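Local coordinates for protein Cyclo(L-tyrosyl-L-tyrosyl) synthase (Mycobacterium tuberculosis, PDB 2X9Q) that probably catalyses the ATP-independent formation of cyclo(L-tyrosyl-L-tyrosyl) from two tyrosyl-tRNA molecules, a step on the way to mycocyclosin, at residues Ser95-Arg98 / Leu99-Gly103; Phe237-Thr240 / Pro241-Leu244; Cys200-Leu203 / Val204-Leu208; Gly217-Ala220 / Thr221-Gln224; Gly146-Ala149 / Lys150-Thr154. One frame throughout, in Å; residues are numbered along the deposited sequence.

How the interactions relate
From the N terminus the order is interaction 1, 5, 3, 4 and 2. Each is a contact between residues close together in the chain, along a helix or at its start, so none closes a long loop, and none nests or crosses. Interaction 1 begins helix 96-109, against which interaction 5, on helix 133-158, packs through Arg96 and Leu99 with Lys150, Thr153 and Thr154, beside the parallel strands of the central sheet. Toward the other end of the molecule, interaction 3 on helix 194-210 meets interaction 4, the start of helix 220-244, through the salt bridge between Arg205 and Glu223 and packing of Val204 and Leu208. Interaction 2 is the kinked C-terminal part of that same helix.

Interaction 1. Residues Ser95-Arg98 / Leu99-Gly103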
loop_
_atom_site.group_PDB
_atom_site.type_symbol
_atom_site.label_atom_id
_atom_site.label_comp_id
_atom_site.label_asym_id
_atom_site.label_seq_id
_atom_site.Cartn_x
_atom_site.Cartn_y
_atom_site.Cartn_z
ATOM N N SER A 95 0.420 13.677 8.349
ATOM C CA SER A 95 0.573 15.104 8.527
ATOM C C SER A 95 1.751 15.520 7.653
ATOM O O SER A 95 2.519 14.646 7.166
ATOM C CB SER A 95 0.880 15.381 10.027
ATOM O OG SER A 95 2.250 14.967 10.270
ATOM N N ARG A 96 1.913 16.837 7.456
ATOM C CA ARG A 96 3.087 17.344 6.766
ATOM C C ARG A 96 4.399 16.883 7.413
ATOM O O ARG A 96 5.357 16.534 6.716
ATOM C CB ARG A 96 3.052 18.919 6.690
ATOM C CG ARG A 96 2.119 19.445 5.551
ATOM C CD ARG A 96 2.769 19.312 4.176
ATOM N NE ARG A 96 4.067 19.978 4.274
ATOM C CZ ARG A 96 4.230 21.302 4.190
ATOM N NH1 ARG A 96 5.439 21.834 4.401
ATOM N NH2 ARG A 96 3.182 22.104 3.895
ATOM N N GLN A 97 4.489 16.967 8.716
ATOM C CA GLN A 97 5.761 16.555 9.371
ATOM C C GLN A 97 6.006 15.019 9.166
ATOM O O GLN A 97 7.147 14.618 8.916
ATOM C CB GLN A 97 5.704 16.859 10.897
ATOM C CG GLN A 97 7.061 16.556 11.682
ATOM C CD GLN A 97 8.249 17.286 11.016
ATOM O OE1 GLN A 97 9.192 16.664 10.460
ATOM N NE2 GLN A 97 8.162 18.626 10.980
ATOM N N ARG A 98 4.953 14.189 9.316
ATOM C CA ARG A 98 5.135 12.735 9.181
ATOM C C ARG A 98 5.585 12.422 7.758
ATOM O O ARG A 98 6.429 11.568 7.579
ATOM C CB ARG A 98 3.858 11.950 9.463
ATOM C CG ARG A 98 4.048 10.358 9.419
ATOM C CD ARG A 98 4.533 9.993 10.759
ATOM N NE ARG A 98 3.331 10.142 11.574
ATOM C CZ ARG A 98 3.323 10.372 12.875
ATOM N NH1 ARG A 98 4.477 10.460 13.560
ATOM N NH2 ARG A 98 2.137 10.486 13.476
ATOM N N LEU A 99 5.018 13.103 6.746
ATOM C CA LEU A 99 5.413 12.853 5.346
ATOM C C LEU A 99 6.866 13.261 5.129
ATOM O O LEU A 99 7.622 12.595 4.404
ATOM C CB LEU A 99 4.499 13.589 4.371
ATOM C CG LEU A 99 3.063 12.980 4.284
ATOM C CD1 LEU A 99 2.156 14.020 3.564
ATOM C CD2 LEU A 99 3.139 11.623 3.481
ATOM N N ARG A 100 7.247 14.415 5.686
ATOM C CA ARG A 100 8.668 14.793 5.590
ATOM C C ARG A 100 9.575 13.759 6.265
ATOM O O ARG A 100 10.608 13.455 5.761
ATOM C CB ARG A 100 8.903 16.146 6.252
ATOM C CG ARG A 100 10.252 16.763 5.911
ATOM C CD ARG A 100 10.315 18.198 6.530
ATOM N NE ARG A 100 11.726 18.529 6.662
ATOM C CZ ARG A 100 12.447 19.030 5.671
ATOM N NH1 ARG A 100 11.882 19.307 4.476
ATOM N NH2 ARG A 100 13.726 19.261 5.873
ATOM N N ASP A 101 9.209 13.301 7.436
ATOM C CA ASP A 101 10.049 12.357 8.159
ATOM C C ASP A 101 10.174 11.054 7.326
ATOM O O ASP A 101 11.296 10.501 7.120
ATOM C CB ASP A 101 9.420 12.117 9.530
ATOM C CG ASP A 101 9.624 13.306 10.487
ATOM O OD1 ASP A 101 10.408 14.208 10.114
ATOM O OD2 ASP A 101 9.004 13.305 11.573
ATOM N N LEU A 102 9.057 10.642 6.729
ATOM C CA LEU A 102 9.048 9.452 5.871
ATOM C C LEU A 102 9.936 9.597 4.657
ATOM O O LEU A 102 10.623 8.641 4.209
ATOM C CB LEU A 102 7.584 9.093 5.419
ATOM C CG LEU A 102 6.768 8.346 6.484
ATOM C CD1 LEU A 102 5.192 8.344 6.162
ATOM C CD2 LEU A 102 7.247 6.880 6.629
ATOM N N GLY A 103 9.827 10.755 4.012
ATOM C CA GLY A 103 10.637 11.052 2.839
ATOM C C GLY A 103 12.153 11.069 3.214
ATOM O O GLY A 103 12.975 10.547 2.451
#
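The aliphatic root of Arg98 overlaps the side chain of Leu102 one turn further on: CG of Arg98 lies 4.0 Å from CD1 of Leu102, the two chains meeting at a slant. Beyond that touch Arg98 bends at its second and third torsions and leaves the helix, ending in a cation-pi contact with Tyr93. Next to it along the chain, Gln97 also starts opposite its own N (chi1 -176°) but doubles back at the next bond, which lays CG 3.8 Å from OD2 of Asp101. The backbone here is the first turn of helix 96-109. Ser95 is its N-cap, OG accepting from Arg98 N at 3.0 Å on a nearly straight path (166°), while Ser95 O receives Leu99 N at 3.0 Å. The helix is the crossover of a beta-alpha-beta unit between strands 82-87 and 112-117. Leu99 and Leu102 face inward, onto Val87 and Ile85 respectively, and Arg100 reaches out to a salt bridge with Glu157. The chemistry is therefore divided: buried leucines meet the sheet, while the charged and polar side chains lie mostly at exposed or partly exposed positions. Arg98 NH1 is 5.7 Å from Asp101 OD2, too far for a salt bridge but close enough that the opposite charges probably attract each other.

Interaction 2. Residues Phe237-Thr240 / Pro241-Leu244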
loop_
_atom_site.group_PDB
_atom_site.type_symbol
_atom_site.label_atom_id
_atom_site.label_comp_id
_atom_site.label_asym_id
_atom_site.label_seq_id
_atom_site.Cartn_x
_atom_site.Cartn_y
_atom_site.Cartn_z
ATOM N N PHE A 237 1.599 -4.340 -4.162
ATOM C CA PHE A 237 2.015 -5.291 -3.103
ATOM C C PHE A 237 2.492 -6.610 -3.661
ATOM O O PHE A 237 3.038 -7.357 -2.915
ATOM C CB PHE A 237 0.909 -5.530 -2.050
ATOM C CG PHE A 237 0.773 -4.409 -1.140
ATOM C CD1 PHE A 237 1.631 -4.314 0.004
ATOM C CD2 PHE A 237 -0.133 -3.375 -1.431
ATOM C CE1 PHE A 237 1.512 -3.219 0.915
ATOM C CE2 PHE A 237 -0.270 -2.223 -0.576
ATOM C CZ PHE A 237 0.556 -2.127 0.620
ATOM N N LEU A 238 2.187 -6.903 -4.932
ATOM C CA LEU A 238 2.577 -8.154 -5.631
ATOM C C LEU A 238 3.893 -7.973 -6.381
ATOM O O LEU A 238 4.799 -8.848 -6.306
ATOM C CB LEU A 238 1.481 -8.549 -6.651
ATOM C CG LEU A 238 0.165 -8.990 -5.951
ATOM C CD1 LEU A 238 -0.981 -9.011 -6.991
ATOM C CD2 LEU A 238 0.417 -10.424 -5.356
ATOM N N ASP A 239 4.012 -6.859 -7.109
ATOM C CA ASP A 239 5.140 -6.749 -8.073
ATOM C C ASP A 239 5.464 -5.339 -8.516
ATOM O O ASP A 239 5.450 -5.047 -9.739
ATOM C CB ASP A 239 4.896 -7.645 -9.299
ATOM C CG ASP A 239 6.232 -8.096 -9.959
ATOM O OD1 ASP A 239 7.341 -7.509 -9.641
ATOM O OD2 ASP A 239 6.225 -9.068 -10.745
ATOM N N THR A 240 5.807 -4.492 -7.548
ATOM C CA THR A 240 6.319 -3.166 -7.841
ATOM C C THR A 240 7.553 -3.239 -8.775
ATOM O O THR A 240 7.675 -2.426 -9.698
ATOM C CB THR A 240 6.674 -2.401 -6.547
ATOM O OG1 THR A 240 5.467 -2.151 -5.803
ATOM C CG2 THR A 240 7.373 -1.020 -6.838
ATOM N N PRO A 241 8.448 -4.242 -8.600
ATOM C CA PRO A 241 9.553 -4.330 -9.617
ATOM C C PRO A 241 9.079 -4.397 -11.071
ATOM O O PRO A 241 9.655 -3.706 -11.939
ATOM C CB PRO A 241 10.266 -5.662 -9.219
ATOM C CG PRO A 241 10.202 -5.517 -7.723
ATOM C CD PRO A 241 8.654 -5.218 -7.524
ATOM N N ALA A 242 8.066 -5.193 -11.393
ATOM C CA ALA A 242 7.452 -5.199 -12.733
ATOM C C ALA A 242 6.831 -3.870 -13.125
ATOM O O ALA A 242 6.985 -3.434 -14.250
ATOM C CB ALA A 242 6.393 -6.294 -12.900
ATOM N N ILE A 243 6.170 -3.199 -12.198
ATOM C CA ILE A 243 5.394 -2.018 -12.576
ATOM C C ILE A 243 6.344 -0.803 -12.742
ATOM O O ILE A 243 6.152 -0.003 -13.656
ATOM C CB ILE A 243 4.394 -1.755 -11.437
ATOM C CG1 ILE A 243 3.356 -2.930 -11.423
ATOM C CG2 ILE A 243 3.778 -0.314 -11.546
ATOM C CD1 ILE A 243 2.467 -2.930 -10.106
ATOM N N LEU A 244 7.312 -0.669 -11.842
ATOM C CA LEU A 244 8.205 0.504 -11.807
ATOM C C LEU A 244 9.595 0.232 -12.409
ATOM O O LEU A 244 10.384 1.141 -12.508
ATOM C CB LEU A 244 8.350 1.027 -10.381
ATOM C CG LEU A 244 7.059 1.662 -9.817
ATOM C CD1 LEU A 244 7.298 2.134 -8.396
ATOM C CD2 LEU A 244 6.639 2.835 -10.724
#
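At Asp239, beside Pro241 and Ala242, the backbone of helix 220-244 leaves helical angles (phi -161°, psi 60°), and the helix kinks where no i to i-4 backbone bond reaches the N atoms of Pro241 and Ala242. This is a proline-containing helix kink: Pro241 has no hydrogen to give, and the Asp239 side chain serves the next N-H instead. Asp239 OD1 accepts from Ala242 N at 3.0 Å, the donor coming from above the carboxylate plane. The same oxygen lies 3.4 Å from Pro241 CD, while Asp239 OD2 rests 3.5 Å from the Ala242 methyl, so the carboxylate lies against both Pro241 and Ala242. Regular bonding resumes with Ile243 N to Asp239 O at 3.2 Å and Leu244 N to Thr240 O at 2.8 Å. Thr240 turns its hydroxyl back to Leu236 O, and Thr240 N donates to Gln276 OE1. Ile243 packs on Phe173, Ala178 and Leu182, whereas Thr240 and Leu244 both touch His82 of strand 82-87, setting the helix end against the sheet. The Thr240 and Leu244 side chains run alongside each other, pointing the same way, with Thr240 CG2 meeting Leu244 CD1 at 3.5 Å.

Interaction 3. Residues Cys200-Leu203 / Val204-Leu208; sequences CQDL and VRRFL
Asp202 swings its carboxylate to the far side from its own N (chi1 -162°), and Arg206, bent at its second and third torsions, curls its guanidinium back one turn to meet it. NH1 of Arg206 approaches OD1 of Asp202 at 3.0 Å in a salt bridge, but the N-H points at 129° and the hydrogen bond is weak. The two flat groups stand 78° apart, so this is no side-on, two-pronged pairing: OD2 of Asp202 remains 3.8 Å from NE of Arg206. One face of the Arg206 guanidinium is turned to the backbone, with Asp202 O 4.0 Å above its plane near the rim. A water ties the second arginine in. It donates to Asp202 OD1 at 2.7 Å and accepts from Arg205 NH1 at 3.1 Å, sitting in the plane at that guanidinium's edge. Asp202 thus deals with both arginines through one oxygen, an arrangement that would be expected to stabilise its negative charge. Arg205 is extended from CG to NE, and its NE forms a salt bridge with Glu223 OE1. Gln201 lies over one of its guanidinium faces, OE1 being 4.0 Å from NH2. Other side chains are buried or apolar: Val204 sits on Ile230, a residue that probably lines the substrate site, while Cys200 and Leu203 touch Leu259. The arrangement is an i to i+4 salt bridge on a helix that packs on helix 220-244 through Val204, Gln201 and Arg205, beside the probable aminoacyl pocket.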
loop_
_atom_site.group_PDB
_atom_site.type_symbol
_atom_site.label_atom_id
_atom_site.label_comp_id
_atom_site.label_asym_id
_atom_site.label_seq_id
_atom_site.Cartn_x
_atom_site.Cartn_y
_atom_site.Cartn_z
ATOM N N CYS A 200 -9.799 -14.231 1.332
ATOM C CA CYS A 200 -9.709 -12.760 1.159
ATOM C C CYS A 200 -10.890 -12.054 1.818
ATOM O O CYS A 200 -10.678 -10.997 2.409
ATOM C CB CYS A 200 -9.603 -12.388 -0.341
ATOM S SG CYS A 200 -8.087 -12.983 -1.067
ATOM N N GLN A 201 -12.122 -12.611 1.779
ATOM C CA GLN A 201 -13.252 -11.911 2.472
ATOM C C GLN A 201 -13.062 -11.922 3.964
ATOM O O GLN A 201 -13.415 -10.937 4.622
ATOM C CB GLN A 201 -14.648 -12.556 2.305
ATOM C CG GLN A 201 -15.184 -12.604 0.973
ATOM C CD GLN A 201 -15.851 -11.291 0.565
ATOM O OE1 GLN A 201 -16.415 -10.499 1.394
ATOM N NE2 GLN A 201 -15.775 -11.040 -0.720
ATOM N N ASP A 202 -12.536 -13.043 4.532
ATOM C CA ASP A 202 -12.316 -13.069 5.948
ATOM C C ASP A 202 -11.316 -11.947 6.287
ATOM O O ASP A 202 -11.469 -11.248 7.294
ATOM C CB ASP A 202 -11.740 -14.433 6.436
ATOM C CG ASP A 202 -11.925 -14.609 7.942
ATOM O OD1 ASP A 202 -13.107 -14.645 8.389
ATOM O OD2 ASP A 202 -10.925 -14.683 8.688
ATOM N N LEU A 203 -10.231 -11.856 5.507
ATOM C CA LEU A 203 -9.171 -10.824 5.731
ATOM C C LEU A 203 -9.786 -9.425 5.566
ATOM O O LEU A 203 -9.516 -8.579 6.355
ATOM C CB LEU A 203 -7.976 -11.074 4.750
ATOM C CG LEU A 203 -7.125 -12.296 5.163
ATOM C CD1 LEU A 203 -6.063 -12.684 4.143
ATOM C CD2 LEU A 203 -6.461 -12.236 6.568
ATOM N N VAL A 204 -10.708 -9.219 4.638
ATOM C CA VAL A 204 -11.372 -7.935 4.582
ATOM C C VAL A 204 -12.179 -7.654 5.839
ATOM O O VAL A 204 -12.091 -6.554 6.342
ATOM C CB VAL A 204 -12.227 -7.831 3.322
ATOM C CG1 VAL A 204 -13.369 -6.775 3.420
ATOM C CG2 VAL A 204 -11.263 -7.545 2.120
ATOM N N ARG A 205 -13.001 -8.615 6.320
ATOM C CA ARG A 205 -13.835 -8.397 7.496
ATOM C C ARG A 205 -12.952 -8.151 8.702
ATOM O O ARG A 205 -13.299 -7.283 9.516
ATOM C CB ARG A 205 -14.797 -9.563 7.773
ATOM C CG ARG A 205 -15.840 -9.723 6.677
ATOM C CD ARG A 205 -16.603 -11.067 6.780
ATOM N NE ARG A 205 -17.592 -11.121 5.694
ATOM C CZ ARG A 205 -18.017 -12.195 5.062
ATOM N NH1 ARG A 205 -17.516 -13.415 5.348
ATOM N NH2 ARG A 205 -18.937 -12.047 4.086
ATOM N N ARG A 206 -11.817 -8.871 8.837
ATOM C CA ARG A 206 -10.925 -8.599 9.972
ATOM C C ARG A 206 -10.434 -7.123 9.919
ATOM O O ARG A 206 -10.475 -6.403 10.911
ATOM C CB ARG A 206 -9.683 -9.480 10.013
ATOM C CG ARG A 206 -9.857 -10.926 10.552
ATOM C CD ARG A 206 -10.822 -11.124 11.720
ATOM N NE ARG A 206 -11.836 -12.077 11.263
ATOM C CZ ARG A 206 -13.140 -11.814 11.100
ATOM N NH1 ARG A 206 -13.948 -12.790 10.644
ATOM N NH2 ARG A 206 -13.647 -10.600 11.417
ATOM N N PHE A 207 -9.985 -6.690 8.740
ATOM C CA PHE A 207 -9.512 -5.339 8.580
ATOM C C PHE A 207 -10.615 -4.285 8.874
ATOM O O PHE A 207 -10.318 -3.251 9.482
ATOM C CB PHE A 207 -8.951 -5.141 7.186
ATOM C CG PHE A 207 -8.705 -3.721 6.837
ATOM C CD1 PHE A 207 -7.700 -2.993 7.497
ATOM C CD2 PHE A 207 -9.493 -3.076 5.850
ATOM C CE1 PHE A 207 -7.477 -1.633 7.201
ATOM C CE2 PHE A 207 -9.280 -1.706 5.520
ATOM C CZ PHE A 207 -8.247 -0.983 6.203
ATOM N N LEU A 208 -11.852 -4.529 8.407
ATOM C CA LEU A 208 -12.928 -3.579 8.645
ATOM C C LEU A 208 -13.324 -3.565 10.103
ATOM O O LEU A 208 -13.693 -2.506 10.610
ATOM C CB LEU A 208 -14.150 -3.816 7.759
ATOM C CG LEU A 208 -14.000 -3.503 6.266
ATOM C CD1 LEU A 208 -15.209 -3.909 5.494
ATOM C CD2 LEU A 208 -13.703 -1.999 6.099
HETATM O O HOH W 1 -15.653 -14.119 7.768
#

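Interaction 4. Residues Gly217-Ala220 / Thr221-Gln224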
loop_
_atom_site.group_PDB
_atom_site.type_symbol
_atom_site.label_atom_id
_atom_site.label_comp_id
_atom_site.label_asym_id
_atom_site.label_seq_id
_atom_site.Cartn_x
_atom_site.Cartn_y
_atom_site.Cartn_z
ATOM N N GLY A 217 -21.361 -4.879 13.036
ATOM C CA GLY A 217 -20.119 -4.660 12.281
ATOM C C GLY A 217 -20.461 -3.994 10.889
ATOM O O GLY A 217 -21.320 -3.084 10.846
ATOM N N ALA A 218 -19.832 -4.464 9.782
ATOM C CA ALA A 218 -19.935 -3.861 8.411
ATOM C C ALA A 218 -21.034 -4.461 7.485
ATOM O O ALA A 218 -21.487 -5.580 7.663
ATOM C CB ALA A 218 -18.526 -3.864 7.699
ATOM N N THR A 219 -21.447 -3.717 6.476
ATOM C CA THR A 219 -22.489 -4.190 5.578
ATOM C C THR A 219 -21.846 -4.922 4.403
ATOM O O THR A 219 -20.616 -4.833 4.198
ATOM C CB THR A 219 -23.269 -2.963 5.077
ATOM O OG1 THR A 219 -22.403 -2.103 4.256
ATOM C CG2 THR A 219 -23.820 -2.196 6.277
ATOM N N ALA A 220 -22.649 -5.596 3.599
ATOM C CA ALA A 220 -22.126 -6.240 2.386
ATOM C C ALA A 220 -21.448 -5.213 1.433
ATOM O O ALA A 220 -20.395 -5.478 0.837
ATOM C CB ALA A 220 -23.254 -6.953 1.658
ATOM N N THR A 221 -22.060 -4.026 1.315
ATOM C CA THR A 221 -21.525 -2.988 0.474
ATOM C C THR A 221 -20.191 -2.496 0.973
ATOM O O THR A 221 -19.312 -2.353 0.139
ATOM C CB THR A 221 -22.507 -1.771 0.298
ATOM O OG1 THR A 221 -23.795 -2.309 0.045
ATOM C CG2 THR A 221 -22.060 -0.890 -0.940
ATOM N N GLN A 222 -20.038 -2.232 2.278
ATOM C CA GLN A 222 -18.744 -1.812 2.790
ATOM C C GLN A 222 -17.640 -2.874 2.470
ATOM O O GLN A 222 -16.501 -2.511 2.151
ATOM C CB GLN A 222 -18.751 -1.511 4.281
ATOM C CG GLN A 222 -19.577 -0.222 4.685
ATOM C CD GLN A 222 -19.939 -0.203 6.201
ATOM O OE1 GLN A 222 -19.492 -1.051 6.963
ATOM N NE2 GLN A 222 -20.741 0.766 6.620
ATOM N N GLU A 223 -18.017 -4.169 2.567
ATOM C CA GLU A 223 -17.066 -5.286 2.272
ATOM C C GLU A 223 -16.679 -5.304 0.838
ATOM O O GLU A 223 -15.515 -5.448 0.547
ATOM C CB GLU A 223 -17.654 -6.636 2.649
ATOM C CG GLU A 223 -17.756 -6.760 4.122
ATOM C CD GLU A 223 -18.458 -8.081 4.575
ATOM O OE1 GLU A 223 -18.567 -9.073 3.803
ATOM O OE2 GLU A 223 -18.828 -8.104 5.755
ATOM N N GLN A 224 -17.663 -5.201 -0.059
ATOM C CA GLN A 224 -17.396 -5.213 -1.485
ATOM C C GLN A 224 -16.520 -3.986 -1.893
ATOM O O GLN A 224 -15.561 -4.123 -2.625
ATOM C CB GLN A 224 -18.706 -5.183 -2.298
ATOM C CG GLN A 224 -18.371 -5.357 -3.801
ATOM C CD GLN A 224 -17.410 -6.619 -3.995
ATOM O OE1 GLN A 224 -17.825 -7.760 -3.704
ATOM N NE2 GLN A 224 -16.141 -6.401 -4.422
#
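The Gln224 N-H gives the shortest sound polar bond here, 2.9 Å to Ala220 O, a regular i to i-4 bond in the first turns of helix 220-244. Before it, the chain is capped. Thr219 is the N-cap: OG1, placed between its own N and carbonyl carbon (chi1 65°), accepts from Gln222 N at 3.1 Å with the N-H aimed almost straight (169°). Gln222 answers from its side chain. Extended beyond CG, it runs slantwise past the threonine, its CG 3.4 Å from Thr219 OG1, and brings OE1 to Thr219 N at 3.3 Å, a weak bond. The two exchanges form a capping box. The same OE1 comes to 3.1 Å from the methyl of Ala218, so the amide oxygen is wedged between the preceding alanine and the threonine N-H. The amide nitrogen is held too, NE2 of Gln222 donating to Ala128 O, so that the amide bridges the helix start and the end of helix 122-128. Glu223 N donates to Thr219 O at 3.1 Å. The Glu223 side chain lies against that same carbonyl, CG 3.4 Å from Thr219 O, before its carboxylate reaches Arg205 of helix 194-210. Ala218 and Glu223 both touch Leu208, which packs the end of the loop and the new helix start against helix 194-210. Chemically, the box gives the Gln222 N-H a side-chain acceptor at the helix start and the Thr219 N-H a weak one, and an acidic side chain here probably interacts well with the helix dipole.

Interaction 5. Residues Gly146-Ala149 / Lys150-Thr154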
loop_
_atom_site.group_PDB
_atom_site.type_symbol
_atom_site.label_atom_id
_atom_site.label_comp_id
_atom_site.label_asym_id
_atom_site.label_seq_id
_atom_site.Cartn_x
_atom_site.Cartn_y
_atom_site.Cartn_z
ATOM N N GLY A 146 -6.032 17.403 -0.694
ATOM C CA GLY A 146 -5.193 17.687 0.463
ATOM C C GLY A 146 -3.957 16.742 0.484
ATOM O O GLY A 146 -2.799 17.205 0.686
ATOM N N VAL A 147 -4.186 15.422 0.295
ATOM C CA VAL A 147 -3.050 14.527 0.452
ATOM C C VAL A 147 -2.087 14.719 -0.769
ATOM O O VAL A 147 -0.873 14.755 -0.590
ATOM C CB VAL A 147 -3.541 13.072 0.720
ATOM C CG1 VAL A 147 -3.981 12.434 -0.536
ATOM C CG2 VAL A 147 -2.465 12.268 1.389
ATOM N N ARG A 148 -2.625 14.905 -1.973
ATOM C CA ARG A 148 -1.764 15.176 -3.108
ATOM C C ARG A 148 -0.841 16.404 -2.795
ATOM O O ARG A 148 0.363 16.398 -3.113
ATOM C CB ARG A 148 -2.614 15.437 -4.412
ATOM C CG ARG A 148 -1.800 15.975 -5.622
ATOM C CD ARG A 148 -2.738 16.644 -6.674
ATOM N NE ARG A 148 -3.740 15.763 -7.180
ATOM C CZ ARG A 148 -5.026 16.035 -7.405
ATOM N NH1 ARG A 148 -5.760 15.060 -7.913
ATOM N NH2 ARG A 148 -5.609 17.194 -7.145
ATOM N N ALA A 149 -1.448 17.498 -2.313
ATOM C CA ALA A 149 -0.732 18.709 -2.092
ATOM C C ALA A 149 0.318 18.515 -0.990
ATOM O O ALA A 149 1.444 18.934 -1.154
ATOM C CB ALA A 149 -1.724 19.806 -1.665
ATOM N N LYS A 150 -0.036 17.901 0.134
ATOM C CA LYS A 150 0.955 17.682 1.218
ATOM C C LYS A 150 2.132 16.836 0.698
ATOM O O LYS A 150 3.288 17.162 0.978
ATOM C CB LYS A 150 0.382 17.012 2.437
ATOM C CG LYS A 150 -0.680 17.904 3.109
ATOM C CD LYS A 150 -1.363 17.057 4.193
ATOM C CE LYS A 150 -2.286 17.908 5.032
ATOM N NZ LYS A 150 -2.590 17.161 6.345
ATOM N N ILE A 151 1.837 15.798 -0.101
ATOM C CA ILE A 151 2.922 14.993 -0.620
ATOM C C ILE A 151 3.723 15.798 -1.599
ATOM O O ILE A 151 4.949 15.736 -1.530
ATOM C CB ILE A 151 2.481 13.656 -1.206
ATOM C CG1 ILE A 151 1.713 12.829 -0.133
ATOM C CG2 ILE A 151 3.684 12.886 -1.734
ATOM C CD1 ILE A 151 0.762 11.722 -0.875
ATOM N N THR A 152 3.055 16.507 -2.539
ATOM C CA THR A 152 3.776 17.276 -3.536
ATOM C C THR A 152 4.699 18.306 -2.883
ATOM O O THR A 152 5.844 18.409 -3.289
ATOM C CB THR A 152 2.822 17.872 -4.581
ATOM O OG1 THR A 152 2.040 16.779 -5.081
ATOM C CG2 THR A 152 3.578 18.655 -5.832
ATOM N N THR A 153 4.252 19.004 -1.831
ATOM C CA THR A 153 5.109 19.989 -1.159
ATOM C C THR A 153 6.302 19.257 -0.550
ATOM O O THR A 153 7.448 19.691 -0.678
ATOM C CB THR A 153 4.294 20.716 -0.062
ATOM O OG1 THR A 153 3.187 21.375 -0.697
ATOM C CG2 THR A 153 5.194 21.780 0.808
ATOM N N THR A 154 6.025 18.151 0.147
ATOM C CA THR A 154 7.099 17.315 0.695
ATOM C C THR A 154 8.217 16.995 -0.320
ATOM O O THR A 154 9.415 17.173 -0.048
ATOM C CB THR A 154 6.524 16.027 1.315
ATOM O OG1 THR A 154 5.565 16.377 2.331
ATOM C CG2 THR A 154 7.695 15.238 1.950
#
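Lys150 comes first: its N bonds Gly146 O at 2.9 Å, and its straight side chain passes over that carbonyl, CG 3.3 Å away, before leading on to pack with Arg96 and Leu99 of helix 96-109. Ile151 follows on the buried side. It lies beside Val147, both pointing the same way, with CD1 of Ile151 4.0 Å from CG2 of Val147; the pair rests on Val87 and Tyr117. Thr152, which also touches Val167 of strand 165-169, doubles the helical bond. With OG1 set opposite its own carbonyl carbon (chi1 -53°), the hydroxyl donates to Arg148 O at 2.6 Å while the Thr152 N-H donates to the same oxygen at 2.8 Å. The two donors arrive from opposite faces of the carbonyl plane, the hydroxyl from above it. The Arg148 chain runs alongside this threonine, and its NE makes a weak bond to Tyr117. Thr153 N bonds Ala149 O, and its methyl packs on Arg96. Thr154 repeats the double grip, OG1 at 2.8 Å and N at 3.0 Å from Lys150 O, again from opposite faces. Serine and threonine hydroxyls folded back on the preceding turn are a familiar helix feature, satisfying their own polarity within a packed layer. Here they belong to a helix of a Rossmann-like HUP fold, on the connection between parallel strands 112-117 and 165-169, with Val147 about 7 Å, side chain to side chain, from Ser88, the probable nucleophile.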